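Local coordinates for protein precorrin-6y methyltransferase/putative decarboxylase (Methanothermobacter thermautotrophicus, PDB 1L3I) that probably methylates cobalt-precorrin-6B at C-15, using S-adenosyl-L-methionine, and then decarboxylates it at C-12 to give cobalt-precorrin-7 for cobalamin biosynthesis, at residues D5-K9 with M73-H78; N34-V40 with I101-G107. All blocks are in the same frame, centred on the assembly; numbering follows the deposited sequence.

Overall arrangement
Interaction 2 lies in the buried centre of the methyltransferase sheet, where strands 36-40 and 101-106 pair side by side; interaction 1 is nearer the surface, where the N-terminal loop 5-9 meets the end of helix 65-77. Their centres are about 20 Å apart, the nearest atoms about 9 Å, and they share no element. The chemistry follows the setting: in interaction 2 backbone bonds form a ladder with one apolar face and Asp39 on the other, whereas in interaction 1 side chains at and just after the helix end bond to loop backbone, with one water included. Both border the cofactor region, interaction 2 through Gly107, interaction 1 less directly through Asn74 and the glycine-rich loop.

Interaction 1: residues D5-K9 with M73-H78; sequences DEFIK and MNLQRH
Ile8 lays its CG1 over the centre of the Arg77 guanidinium face, 3.5 Å from CZ, and CD1 extends the overlap toward NH1. On the same side chain the terminal methyl of Met73, present as selenomethionine, approaches closely: its CE is modelled 3.2 Å from Ile8 CG1, tighter than a normal carbon contact and somewhat doubtful in detail. The polar part runs along the loop backbone. Asn74 grips Ile8 at both ends of the residue: its OD1 takes the Ile8 N-H in a nearly straight bond (2.8 Å, 175°), while its ND2 gives a hydrogen to Ile8 O at 3.2 Å. The amide nitrogen also approaches the edge of the Phe7 ring, whose plane stands 72° from the amide. One residue earlier, Glu6 O receives His78 NE2 at 2.8 Å, close to the imidazole plane. With CG beside its backbone N (chi1 -71°), His78, just past the end of the helix, reaches back to the loop, and the Glu6 carboxylate lies nearly coplanar with its ring. A water knits the site together, donating to Glu6 O (2.6 Å) and Asn74 OD1 (2.9 Å) and accepting from Arg77 NE (2.8 Å). Phe7 turns away onto Leu49 of helix 46-52. Asn74 ND2 also bonds to Thr44 O in the cofactor-binding loop, joining three chain segments. These bonds fix the Asn74 amide flip and require a hydrogen on His78 NE2; the nearby Glu6 carboxylate would probably favour a positive charge on that ring and Arg77 disfavour it, which leaves the charge open.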
ATOM      1  N   ASP A   5      -7.742   6.543  19.860  1.00 37.38           N
ATOM      2  CA  ASP A   5      -7.211   6.436  21.211  1.00 37.71           C
ATOM      3  C   ASP A   5      -8.151   6.924  22.276  1.00 37.41           C
ATOM      4  O   ASP A   5      -7.746   7.091  23.425  1.00 37.88           O
ATOM      5  CB  ASP A   5      -5.868   7.149  21.337  1.00 39.27           C
ATOM      6  CG  ASP A   5      -5.950   8.629  21.076  1.00 43.56           C
ATOM      7  OD1 ASP A   5      -6.996   9.275  21.333  1.00 45.01           O
ATOM      8  OD2 ASP A   5      -4.916   9.150  20.622  1.00 50.92           O
ATOM      9  N   GLU A   6      -9.380   7.236  21.874  1.00 38.48           N
ATOM     10  CA  GLU A   6     -10.397   7.682  22.811  1.00 40.74           C
ATOM     11  C   GLU A   6     -11.483   6.619  23.022  1.00 40.70           C
ATOM     12  O   GLU A   6     -12.607   6.932  23.421  1.00 40.70           O
ATOM     13  CB  GLU A   6     -10.986   9.010  22.374  1.00 40.95           C
ATOM     14  CG  GLU A   6      -9.988  10.146  22.474  1.00 47.58           C
ATOM     15  CD  GLU A   6     -10.602  11.498  22.161  1.00 53.99           C
ATOM     16  OE1 GLU A   6     -11.846  11.598  22.067  1.00 60.60           O
ATOM     17  OE2 GLU A   6      -9.830  12.463  22.004  1.00 60.82           O
ATOM     18  N   PHE A   7     -11.114   5.370  22.743  1.00 40.08           N
ATOM     19  CA  PHE A   7     -11.962   4.193  22.906  1.00 38.00           C
ATOM     20  C   PHE A   7     -11.240   3.290  23.909  1.00 39.77           C
ATOM     21  O   PHE A   7     -10.032   3.074  23.795  1.00 42.31           O
ATOM     22  CB  PHE A   7     -12.083   3.426  21.584  1.00 33.68           C
ATOM     23  CG  PHE A   7     -13.009   4.055  20.599  1.00 36.31           C
ATOM     24  CD1 PHE A   7     -12.557   5.027  19.715  1.00 33.93           C
ATOM     25  CD2 PHE A   7     -14.351   3.685  20.560  1.00 34.95           C
ATOM     26  CE1 PHE A   7     -13.428   5.621  18.809  1.00 38.34           C
ATOM     27  CE2 PHE A   7     -15.233   4.278  19.652  1.00 34.69           C
ATOM     28  CZ  PHE A   7     -14.774   5.248  18.775  1.00 33.28           C
ATOM     29  N   ILE A   8     -11.960   2.738  24.877  1.00 39.25           N
ATOM     30  CA  ILE A   8     -11.314   1.852  25.840  1.00 36.47           C
ATOM     31  C   ILE A   8     -11.365   0.448  25.270  1.00 33.67           C
ATOM     32  O   ILE A   8     -12.419  -0.027  24.824  1.00 27.74           O
ATOM     33  CB  ILE A   8     -12.004   1.868  27.228  1.00 35.27           C
ATOM     34  CG1 ILE A   8     -11.985   3.281  27.818  1.00 39.21           C
ATOM     35  CG2 ILE A   8     -11.257   0.953  28.181  1.00 37.81           C
ATOM     36  CD1 ILE A   8     -10.618   3.733  28.342  1.00 41.02           C
ATOM     37  N   LYS A   9     -10.212  -0.192  25.223  1.00 34.96           N
ATOM     38  CA  LYS A   9     -10.133  -1.541  24.692  1.00 33.45           C
ATOM     39  C   LYS A   9     -10.199  -2.630  25.758  1.00 33.89           C
ATOM     40  O   LYS A   9      -9.640  -2.481  26.840  1.00 39.22           O
ATOM     41  CB  LYS A   9      -8.842  -1.717  23.899  1.00 32.97           C
ATOM     42  CG  LYS A   9      -8.918  -1.271  22.461  1.00 36.46           C
ATOM     43  CD  LYS A   9      -7.737  -1.820  21.679  1.00 34.54           C
ATOM     44  CE  LYS A   9      -6.567  -0.874  21.737  1.00 40.31           C
ATOM     45  NZ  LYS A   9      -6.867   0.280  20.893  1.00 46.71           N
HETATM   46  N   MSE A  73     -19.939   0.962  27.313  1.00 40.63           N
HETATM   47  CA  MSE A  73     -18.971   1.727  28.084  1.00 42.10           C
HETATM   48  C   MSE A  73     -18.447   2.915  27.256  1.00 39.55           C
HETATM   49  O   MSE A  73     -18.376   4.042  27.750  1.00 39.06           O
HETATM   50  CB  MSE A  73     -17.828   0.800  28.446  1.00 48.40           C
HETATM   51  CG  MSE A  73     -17.118   1.161  29.708  1.00 55.14           C
HETATM   52 SE   MSE A  73     -15.316   0.538  29.554  1.00 65.16          SE
HETATM   53  CE  MSE A  73     -14.473   2.251  29.547  1.00 69.26           C
ATOM     54  N   ASN A  74     -18.066   2.652  26.005  1.00 37.61           N
ATOM     55  CA  ASN A  74     -17.563   3.706  25.117  1.00 39.58           C
ATOM     56  C   ASN A  74     -18.666   4.697  24.704  1.00 41.34           C
ATOM     57  O   ASN A  74     -18.399   5.888  24.496  1.00 39.71           O
ATOM     58  CB  ASN A  74     -16.861   3.097  23.889  1.00 37.55           C
ATOM     59  CG  ASN A  74     -15.455   2.601  24.215  1.00 35.77           C
ATOM     60  OD1 ASN A  74     -14.690   3.275  24.903  1.00 36.68           O
ATOM     61  ND2 ASN A  74     -15.111   1.416  23.721  1.00 26.60           N
ATOM     62  N   LEU A  75     -19.901   4.205  24.602  1.00 39.57           N
ATOM     63  CA  LEU A  75     -21.040   5.063  24.272  1.00 40.24           C
ATOM     64  C   LEU A  75     -21.243   6.043  25.428  1.00 42.05           C
ATOM     65  O   LEU A  75     -21.307   7.257  25.232  1.00 45.00           O
ATOM     66  CB  LEU A  75     -22.302   4.225  24.114  1.00 37.39           C
ATOM     67  CG  LEU A  75     -22.456   3.471  22.803  1.00 33.05           C
ATOM     68  CD1 LEU A  75     -23.654   2.540  22.891  1.00 27.11           C
ATOM     69  CD2 LEU A  75     -22.617   4.482  21.694  1.00 30.13           C
ATOM     70  N   GLN A  76     -21.294   5.511  26.643  1.00 47.56           N
ATOM     71  CA  GLN A  76     -21.488   6.346  27.817  1.00 50.80           C
ATOM     72  C   GLN A  76     -20.435   7.416  28.013  1.00 48.01           C
ATOM     73  O   GLN A  76     -20.772   8.556  28.305  1.00 51.70           O
ATOM     74  CB  GLN A  76     -21.570   5.511  29.073  1.00 57.74           C
ATOM     75  CG  GLN A  76     -21.803   6.373  30.286  1.00 71.46           C
ATOM     76  CD  GLN A  76     -21.426   5.667  31.541  1.00 76.64           C
ATOM     77  OE1 GLN A  76     -22.296   5.268  32.323  1.00 80.88           O
ATOM     78  NE2 GLN A  76     -20.119   5.461  31.738  1.00 80.59           N
ATOM     79  N   ARG A  77     -19.164   7.048  27.897  1.00 48.55           N
ATOM     80  CA  ARG A  77     -18.071   8.013  28.063  1.00 50.06           C
ATOM     81  C   ARG A  77     -18.088   9.183  27.059  1.00 47.80           C
ATOM     82  O   ARG A  77     -17.486  10.227  27.297  1.00 48.04           O
ATOM     83  CB  ARG A  77     -16.730   7.284  28.006  1.00 53.56           C
ATOM     84  CG  ARG A  77     -16.462   6.413  29.230  1.00 60.23           C
ATOM     85  CD  ARG A  77     -15.249   5.504  29.028  1.00 59.24           C
ATOM     86  NE  ARG A  77     -14.370   5.972  27.974  1.00 64.37           N
ATOM     87  CZ  ARG A  77     -13.175   6.524  28.170  1.00 67.03           C
ATOM     88  NH1 ARG A  77     -12.705   6.680  29.403  1.00 65.25           N
ATOM     89  NH2 ARG A  77     -12.440   6.917  27.121  1.00 64.48           N
ATOM     90  N   HIS A  78     -18.741   8.998  25.920  1.00 46.37           N
ATOM     91  CA  HIS A  78     -18.816  10.082  24.947  1.00 48.34           C
ATOM     92  C   HIS A  78     -20.176  10.790  24.968  1.00 49.83           C
ATOM     93  O   HIS A  78     -20.472  11.602  24.087  1.00 53.62           O
ATOM     94  CB  HIS A  78     -18.479   9.583  23.532  1.00 47.03           C
ATOM     95  CG  HIS A  78     -17.039   9.250  23.351  1.00 44.76           C
ATOM     96  ND1 HIS A  78     -16.082  10.193  23.064  1.00 47.31           N
ATOM     97  CD2 HIS A  78     -16.374   8.065  23.472  1.00 48.89           C
ATOM     98  CE1 HIS A  78     -14.887   9.620  23.025  1.00 48.04           C
ATOM     99  NE2 HIS A  78     -15.044   8.331  23.268  1.00 48.86           N
TER
HETATM  100  O   HOH W   1     -14.405   6.100  25.179  1.00 72.75           O

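Interaction 2: residues N34-V40 with I101-G107; sequences NDVAVDV and IDIAVVG. With SAH (S-adenosyl-L-homocysteine), chain G.
Strands 36-40 and 101-106 run side by side in parallel, their axes 4.7 Å apart and only 9° from alignment. Backbone bonds form the regular ladder of a parallel pair, from Val38 N to Ile103 O, Val105 N to Val38 O and Val40 N to Val105 O, and Gly107 N extends it to Val40 O at 2.7 Å. At the other end the chain turns a corner at Asp102, and Val36 O accepts two consecutive N-H groups, Asp102 N at 2.8 Å and Ile103 N at 3.3 Å. Asp102 folds its carboxylate back across the pair, and the anti lone pair of OD2 takes Val36 N at 2.9 Å. Asp35 crosses it at a slant, its carboxylate turned 38° from that of Asp102, with OD1 of Asp35 3.6 Å from OD2 of Asp102. Val38, Val40, Ala104 and Val106 share one apolar face, beneath helices 91-95 and 113-122. There Val38 directs CG1 into the fork between N and carbonyl carbon (chi1 63°), which brings it 3.5 Å from Ile101 CD1 and against Ala104 CB. Ala37, Asp39, Ile103 and Val105 line the opposite face, where Ala37 CB packs on Ile103 CB and Asp39 OD2 is hydrogen-bonded to Thr48 OG1. The two strands are the central neighbours of the class I methyltransferase sheet, and the cofactor lies at their C-terminal ends: Gly107 O is 3.4 Å from C5' of S-adenosylhomocysteine. At the far end, the Val36 N-H and long, weak ion pairs from Asp102 to Lys125 and from Asp35 to Arg129 probably ease the repulsion between the two carboxylates.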
ATOM      1  N   ASN A  34     -32.678  10.714   9.971  1.00 53.32           N
ATOM      2  CA  ASN A  34     -33.905   9.917  10.014  1.00 54.03           C
ATOM      3  C   ASN A  34     -33.631   8.476   9.614  1.00 52.14           C
ATOM      4  O   ASN A  34     -34.556   7.722   9.313  1.00 51.79           O
ATOM      5  CB  ASN A  34     -34.972  10.486   9.069  1.00 57.71           C
ATOM      6  CG  ASN A  34     -35.387  11.896   9.440  1.00 62.92           C
ATOM      7  OD1 ASN A  34     -35.213  12.337  10.587  1.00 64.64           O
ATOM      8  ND2 ASN A  34     -35.919  12.629   8.460  1.00 64.55           N
ATOM      9  N   ASP A  35     -32.352   8.109   9.594  1.00 48.88           N
ATOM     10  CA  ASP A  35     -31.957   6.763   9.218  1.00 42.83           C
ATOM     11  C   ASP A  35     -31.931   5.817  10.393  1.00 39.97           C
ATOM     12  O   ASP A  35     -31.650   6.215  11.526  1.00 39.50           O
ATOM     13  CB  ASP A  35     -30.577   6.769   8.556  1.00 46.18           C
ATOM     14  CG  ASP A  35     -30.615   7.239   7.117  1.00 49.01           C
ATOM     15  OD1 ASP A  35     -31.694   7.134   6.494  1.00 52.89           O
ATOM     16  OD2 ASP A  35     -29.563   7.698   6.597  1.00 50.18           O
ATOM     17  N   VAL A  36     -32.221   4.559  10.099  1.00 37.84           N
ATOM     18  CA  VAL A  36     -32.213   3.490  11.087  1.00 39.61           C
ATOM     19  C   VAL A  36     -31.042   2.621  10.637  1.00 39.28           C
ATOM     20  O   VAL A  36     -31.021   2.155   9.499  1.00 40.18           O
ATOM     21  CB  VAL A  36     -33.519   2.659  11.050  1.00 37.65           C
ATOM     22  CG1 VAL A  36     -33.431   1.490  12.029  1.00 36.99           C
ATOM     23  CG2 VAL A  36     -34.709   3.535  11.375  1.00 37.60           C
ATOM     24  N   ALA A  37     -30.053   2.433  11.497  1.00 34.09           N
ATOM     25  CA  ALA A  37     -28.896   1.656  11.118  1.00 32.70           C
ATOM     26  C   ALA A  37     -28.681   0.458  12.005  1.00 32.38           C
ATOM     27  O   ALA A  37     -29.153   0.422  13.135  1.00 33.16           O
ATOM     28  CB  ALA A  37     -27.664   2.548  11.148  1.00 29.76           C
ATOM     29  N   VAL A  38     -27.978  -0.538  11.475  1.00 34.18           N
ATOM     30  CA  VAL A  38     -27.632  -1.729  12.247  1.00 31.50           C
ATOM     31  C   VAL A  38     -26.137  -1.969  12.078  1.00 30.54           C
ATOM     32  O   VAL A  38     -25.605  -1.859  10.974  1.00 31.79           O
ATOM     33  CB  VAL A  38     -28.439  -2.999  11.829  1.00 28.40           C
ATOM     34  CG1 VAL A  38     -28.146  -3.387  10.402  1.00 28.11           C
ATOM     35  CG2 VAL A  38     -28.106  -4.155  12.750  1.00 27.62           C
ATOM     36  N   ASP A  39     -25.453  -2.192  13.195  1.00 30.91           N
ATOM     37  CA  ASP A  39     -24.027  -2.470  13.186  1.00 28.34           C
ATOM     38  C   ASP A  39     -23.866  -3.914  13.630  1.00 27.06           C
ATOM     39  O   ASP A  39     -23.976  -4.229  14.815  1.00 26.81           O
ATOM     40  CB  ASP A  39     -23.284  -1.514  14.129  1.00 25.63           C
ATOM     41  CG  ASP A  39     -21.770  -1.722  14.120  1.00 26.53           C
ATOM     42  OD1 ASP A  39     -21.237  -2.321  13.171  1.00 33.53           O
ATOM     43  OD2 ASP A  39     -21.103  -1.293  15.069  1.00 28.74           O
ATOM     44  N   VAL A  40     -23.681  -4.809  12.660  1.00 28.77           N
ATOM     45  CA  VAL A  40     -23.514  -6.228  12.934  1.00 28.39           C
ATOM     46  C   VAL A  40     -22.080  -6.491  13.382  1.00 30.39           C
ATOM     47  O   VAL A  40     -21.134  -6.345  12.587  1.00 30.38           O
ATOM     48  CB  VAL A  40     -23.854  -7.073  11.685  1.00 30.37           C
ATOM     49  CG1 VAL A  40     -23.689  -8.547  11.967  1.00 28.22           C
ATOM     50  CG2 VAL A  40     -25.270  -6.779  11.220  1.00 29.22           C
ATOM     51  N   ILE A 101     -34.109  -1.384   7.926  1.00 41.46           N
ATOM     52  CA  ILE A 101     -32.950  -0.506   8.030  1.00 40.51           C
ATOM     53  C   ILE A 101     -32.588   0.269   6.773  1.00 38.08           C
ATOM     54  O   ILE A 101     -32.810  -0.180   5.655  1.00 38.32           O
ATOM     55  CB  ILE A 101     -31.701  -1.326   8.436  1.00 44.29           C
ATOM     56  CG1 ILE A 101     -31.513  -2.468   7.421  1.00 42.43           C
ATOM     57  CG2 ILE A 101     -31.853  -1.860   9.868  1.00 39.45           C
ATOM     58  CD1 ILE A 101     -30.331  -3.324   7.652  1.00 45.86           C
ATOM     59  N   ASP A 102     -31.976   1.422   6.980  1.00 37.77           N
ATOM     60  CA  ASP A 102     -31.533   2.280   5.898  1.00 37.43           C
ATOM     61  C   ASP A 102     -30.048   2.030   5.668  1.00 38.39           C
ATOM     62  O   ASP A 102     -29.562   2.142   4.541  1.00 38.25           O
ATOM     63  CB  ASP A 102     -31.748   3.737   6.270  1.00 40.44           C
ATOM     64  CG  ASP A 102     -33.211   4.074   6.460  1.00 47.23           C
ATOM     65  OD1 ASP A 102     -33.950   4.051   5.449  1.00 49.53           O
ATOM     66  OD2 ASP A 102     -33.633   4.337   7.611  1.00 45.71           O
ATOM     67  N   ILE A 103     -29.341   1.702   6.750  1.00 35.83           N
ATOM     68  CA  ILE A 103     -27.913   1.451   6.706  1.00 31.12           C
ATOM     69  C   ILE A 103     -27.568   0.170   7.461  1.00 30.25           C
ATOM     70  O   ILE A 103     -28.053  -0.068   8.567  1.00 29.42           O
ATOM     71  CB  ILE A 103     -27.126   2.616   7.355  1.00 30.79           C
ATOM     72  CG1 ILE A 103     -27.394   3.926   6.619  1.00 27.57           C
ATOM     73  CG2 ILE A 103     -25.637   2.319   7.383  1.00 30.85           C
ATOM     74  CD1 ILE A 103     -26.940   5.140   7.394  1.00 28.33           C
ATOM     75  N   ALA A 104     -26.718  -0.650   6.862  1.00 29.46           N
ATOM     76  CA  ALA A 104     -26.263  -1.882   7.479  1.00 27.00           C
ATOM     77  C   ALA A 104     -24.744  -1.999   7.305  1.00 28.98           C
ATOM     78  O   ALA A 104     -24.228  -2.017   6.178  1.00 25.26           O
ATOM     79  CB  ALA A 104     -26.950  -3.080   6.847  1.00 29.86           C
ATOM     80  N   VAL A 105     -24.032  -2.022   8.428  1.00 31.93           N
ATOM     81  CA  VAL A 105     -22.576  -2.177   8.437  1.00 26.31           C
ATOM     82  C   VAL A 105     -22.275  -3.527   9.085  1.00 27.77           C
ATOM     83  O   VAL A 105     -22.713  -3.811  10.217  1.00 27.07           O
ATOM     84  CB  VAL A 105     -21.869  -1.069   9.242  1.00 23.08           C
ATOM     85  CG1 VAL A 105     -20.340  -1.341   9.309  1.00 20.98           C
ATOM     86  CG2 VAL A 105     -22.180   0.297   8.618  1.00 20.16           C
ATOM     87  N   VAL A 106     -21.590  -4.389   8.349  1.00 25.43           N
ATOM     88  CA  VAL A 106     -21.244  -5.693   8.882  1.00 28.00           C
ATOM     89  C   VAL A 106     -19.783  -5.646   9.302  1.00 29.27           C
ATOM     90  O   VAL A 106     -18.891  -5.731   8.457  1.00 28.42           O
ATOM     91  CB  VAL A 106     -21.470  -6.820   7.844  1.00 24.43           C
ATOM     92  CG1 VAL A 106     -21.263  -8.180   8.502  1.00 25.73           C
ATOM     93  CG2 VAL A 106     -22.868  -6.717   7.269  1.00 24.43           C
ATOM     94  N   GLY A 107     -19.556  -5.482  10.603  1.00 28.95           N
ATOM     95  CA  GLY A 107     -18.205  -5.415  11.139  1.00 28.37           C
ATOM     96  C   GLY A 107     -17.593  -6.762  11.484  1.00 31.00           C
ATOM     97  O   GLY A 107     -16.394  -6.833  11.767  1.00 31.02           O
TER
HETATM   98  N   SAH G 801     -16.011  -2.442  14.021  1.00 24.40           N
HETATM   99  CA  SAH G 801     -15.808  -2.611  15.465  1.00 25.22           C
HETATM  100  CB  SAH G 801     -15.012  -3.906  15.781  1.00 26.46           C
HETATM  101  CG  SAH G 801     -15.731  -5.195  15.295  1.00 32.28           C
HETATM  102  SD  SAH G 801     -14.909  -6.755  15.644  1.00 30.67           S
HETATM  103  C   SAH G 801     -15.078  -1.389  16.003  1.00 23.12           C
HETATM  104  O   SAH G 801     -14.802  -0.489  15.189  1.00 22.92           O
HETATM  105  OXT SAH G 801     -14.813  -1.335  17.220  1.00 26.17           O
HETATM  106  C5' SAH G 801     -16.057  -7.935  14.977  1.00 27.48           C
HETATM  107  C4' SAH G 801     -17.140  -8.297  15.930  1.00 28.12           C
HETATM  108  O4' SAH G 801     -17.932  -9.270  15.223  1.00 32.86           O
HETATM  109  C3' SAH G 801     -16.681  -8.999  17.303  1.00 23.07           C
HETATM  110  O3' SAH G 801     -16.941  -8.296  18.561  1.00 26.90           O
HETATM  111  C2' SAH G 801     -17.401 -10.359  17.154  1.00 26.30           C
HETATM  112  O2' SAH G 801     -17.762 -11.063  18.353  1.00 23.62           O
HETATM  113  C1' SAH G 801     -18.555  -9.986  16.251  1.00 29.49           C
HETATM  114  N9  SAH G 801     -19.257 -11.025  15.510  1.00 31.13           N
HETATM  115  C8  SAH G 801     -18.708 -11.935  14.573  1.00 34.09           C
HETATM  116  N7  SAH G 801     -19.623 -12.716  14.085  1.00 29.89           N
HETATM  117  C5  SAH G 801     -20.828 -12.334  14.717  1.00 30.85           C
HETATM  118  C6  SAH G 801     -22.157 -12.787  14.625  1.00 29.82           C
HETATM  119  N6  SAH G 801     -22.511 -13.784  13.806  1.00 27.66           N
HETATM  120  N1  SAH G 801     -23.121 -12.191  15.381  1.00 35.54           N
HETATM  121  C2  SAH G 801     -22.755 -11.202  16.187  1.00 32.29           C
HETATM  122  N3  SAH G 801     -21.549 -10.690  16.361  1.00 30.84           N
HETATM  123  C4  SAH G 801     -20.616 -11.294  15.598  1.00 25.36           C